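Local coordinates for RNA-binding protein 12 (Homo sapiens, PDB 2EK1) that probably binds RNA through this RNA recognition motif, one domain of a nuclear protein also known as SWAN, at residues A[33-38]-A[75-80]. Residues are numbered along the deposited sequence; the frame is centred on the assembly and turned at random.
Sequences LDFFYG and IDLNDR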
loop_
_atom_site.group_PDB
_atom_site.type_symbol
_atom_site.label_atom_id
_atom_site.label_comp_id
_atom_site.label_asym_id
_atom_site.label_seq_id
_atom_site.Cartn_x
_atom_site.Cartn_y
_atom_site.Cartn_z
ATOM N N LEU A 33 13.647 -2.346 0.322
ATOM C CA LEU A 33 14.341 -2.188 1.587
ATOM C C LEU A 33 15.786 -1.788 1.266
ATOM O O LEU A 33 16.254 -0.889 1.806
ATOM C CB LEU A 33 14.261 -3.494 2.491
ATOM C CG LEU A 33 12.782 -3.756 2.971
ATOM C CD1 LEU A 33 12.769 -4.820 4.121
ATOM C CD2 LEU A 33 12.128 -2.592 3.516
ATOM N N ASP A 34 16.468 -2.428 0.342
ATOM C CA ASP A 34 17.839 -2.006 -0.007
ATOM C C ASP A 34 17.837 -0.535 -0.460
ATOM O O ASP A 34 18.643 0.227 0.002
ATOM C CB ASP A 34 18.420 -2.859 -1.136
ATOM C CG ASP A 34 18.797 -4.282 -0.700
ATOM O OD1 ASP A 34 18.635 -4.624 0.508
ATOM O OD2 ASP A 34 19.231 -5.074 -1.601
ATOM N N PHE A 35 16.931 -0.122 -1.344
ATOM C CA PHE A 35 16.896 1.278 -1.789
ATOM C C PHE A 35 16.886 2.235 -0.584
ATOM O O PHE A 35 17.525 3.289 -0.615
ATOM C CB PHE A 35 15.633 1.519 -2.639
ATOM C CG PHE A 35 15.528 2.917 -3.221
ATOM C CD1 PHE A 35 16.184 3.232 -4.367
ATOM C CD2 PHE A 35 14.700 3.889 -2.635
ATOM C CE1 PHE A 35 16.036 4.510 -4.943
ATOM C CE2 PHE A 35 14.539 5.151 -3.200
ATOM C CZ PHE A 35 15.226 5.458 -4.372
ATOM N N PHE A 36 16.123 1.925 0.470
ATOM C CA PHE A 36 16.109 2.828 1.583
ATOM C C PHE A 36 17.148 2.485 2.648
ATOM O O PHE A 36 17.004 2.903 3.793
ATOM C CB PHE A 36 14.714 2.917 2.237
ATOM C CG PHE A 36 13.692 3.526 1.362
ATOM C CD1 PHE A 36 12.822 2.721 0.576
ATOM C CD2 PHE A 36 13.641 4.934 1.196
ATOM C CE1 PHE A 36 11.913 3.272 -0.351
ATOM C CE2 PHE A 36 12.700 5.527 0.243
ATOM C CZ PHE A 36 11.834 4.691 -0.538
ATOM N N TYR A 37 18.193 1.767 2.233
ATOM C CA TYR A 37 19.264 1.346 3.175
ATOM C C TYR A 37 19.935 2.588 3.724
ATOM O O TYR A 37 20.309 3.512 2.991
ATOM C CB TYR A 37 20.298 0.409 2.481
ATOM C CG TYR A 37 21.435 -0.111 3.413
ATOM C CD1 TYR A 37 22.660 0.572 3.501
ATOM C CD2 TYR A 37 21.251 -1.250 4.232
ATOM C CE1 TYR A 37 23.701 0.145 4.405
ATOM C CE2 TYR A 37 22.274 -1.688 5.129
ATOM C CZ TYR A 37 23.503 -0.954 5.206
ATOM O OH TYR A 37 24.486 -1.277 6.138
ATOM N N GLY A 38 20.018 2.655 5.027
ATOM C CA GLY A 38 20.663 3.802 5.588
ATOM C C GLY A 38 19.592 4.796 5.932
ATOM O O GLY A 38 19.900 5.877 6.503
ATOM N N ILE A 75 13.954 13.703 0.130
ATOM C CA ILE A 75 14.916 14.595 -0.463
ATOM C C ILE A 75 16.118 13.934 -1.074
ATOM O O ILE A 75 16.428 14.149 -2.235
ATOM C CB ILE A 75 15.422 15.656 0.567
ATOM C CG1 ILE A 75 14.227 16.561 0.929
ATOM C CG2 ILE A 75 16.608 16.427 -0.073
ATOM C CD1 ILE A 75 14.506 17.556 2.093
ATOM N N ASP A 76 16.744 13.042 -0.318
ATOM C CA ASP A 76 17.989 12.446 -0.740
ATOM C C ASP A 76 17.876 11.343 -1.759
ATOM O O ASP A 76 18.823 11.189 -2.535
ATOM C CB ASP A 76 18.769 11.887 0.470
ATOM C CG ASP A 76 19.210 12.986 1.460
ATOM O OD1 ASP A 76 19.531 12.611 2.603
ATOM O OD2 ASP A 76 19.225 14.192 1.088
ATOM N N LEU A 77 16.743 10.627 -1.794
ATOM C CA LEU A 77 16.581 9.478 -2.733
ATOM C C LEU A 77 15.726 9.677 -3.950
ATOM O O LEU A 77 15.720 8.786 -4.758
ATOM C CB LEU A 77 16.049 8.201 -2.001
ATOM C CG LEU A 77 17.036 7.925 -0.805
ATOM C CD1 LEU A 77 16.465 7.006 0.274
ATOM C CD2 LEU A 77 18.407 7.377 -1.320
ATOM N N ASN A 78 15.023 10.795 -4.077
ATOM C CA ASN A 78 14.179 11.031 -5.265
ATOM C C ASN A 78 15.098 10.981 -6.469
ATOM O O ASN A 78 16.188 11.541 -6.430
ATOM C CB ASN A 78 13.480 12.398 -5.216
ATOM C CG ASN A 78 12.486 12.569 -6.327
ATOM O OD1 ASN A 78 11.587 11.758 -6.490
ATOM N ND2 ASN A 78 12.656 13.623 -7.119
ATOM N N ASP A 79 14.640 10.285 -7.517
ATOM C CA ASP A 79 15.393 10.114 -8.746
ATOM C C ASP A 79 16.562 9.132 -8.691
ATOM O O ASP A 79 17.263 9.011 -9.688
ATOM C CB ASP A 79 15.856 11.471 -9.352
ATOM C CG ASP A 79 14.697 12.235 -10.074
ATOM O OD1 ASP A 79 13.693 11.607 -10.448
ATOM O OD2 ASP A 79 14.793 13.462 -10.310
ATOM N N ARG A 80 16.788 8.425 -7.582
ATOM C CA ARG A 80 17.879 7.444 -7.569
ATOM C C ARG A 80 17.337 6.220 -8.252
ATOM O O ARG A 80 16.146 6.025 -8.307
ATOM C CB ARG A 80 18.297 7.075 -6.170
ATOM C CG ARG A 80 18.643 8.316 -5.487
ATOM C CD ARG A 80 20.042 8.315 -4.855
ATOM N NE ARG A 80 20.207 9.644 -4.221
ATOM C CZ ARG A 80 20.212 10.817 -4.889
ATOM N NH1 ARG A 80 20.339 11.965 -4.226
ATOM N NH2 ARG A 80 20.099 10.864 -6.231
#
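The ring of F35 reaches from the end of helix 29-35 to the turn that follows helix 67-77. With chi1 at -177°, CG lies opposite the backbone N and the ring extends toward L77 and R80. The F35 and L77 side chains run past each other in opposite directions. F35 CE2 lies 3.6 Å from L77 CB. The outer edge of the ring meets backbone: F35 CZ is 3.4 Å from L77 O, which sits near the ring plane. That same oxygen accepts the bond from R80 N (3.0 Å) that closes a type II beta turn from L77 to R80.

L77 CD1 approaches the F36 ring obliquely, 3.6 Å from F36 CD2. F35 CD2 lies over the centre of one face of the F36 ring. F36 rests on I18, V20 and L89 of the sheet, and L77 also touches L89. F35, F36 and L77 together form the close-packed part, with F36 as its buried floor.

On the looser side, solvent-exposed R80 meets the ring through R80 CB, 3.6 Å from F35 CE1. A bend at chi2 (-126°) turns the rest of the chain off the ring, with the guanidinium group well away. D79 points away from the helix 29-35 side, and its OD1 forms salt bridges with K86 and K88. N78 OD1 accepts a hydrogen bond from L89 N.

The contact joins the ends of the two helices of the beta-alpha-beta-beta-alpha-beta RRM fold, which pack on one face of its antiparallel sheet. No hydrogen bond or salt bridge crosses between 33-38 and 75-80. The helix ends are therefore held together mainly by apolar packing, with one ring edge against a backbone carbonyl, while the polar bonds shape the turn and tie it to strand 85-90.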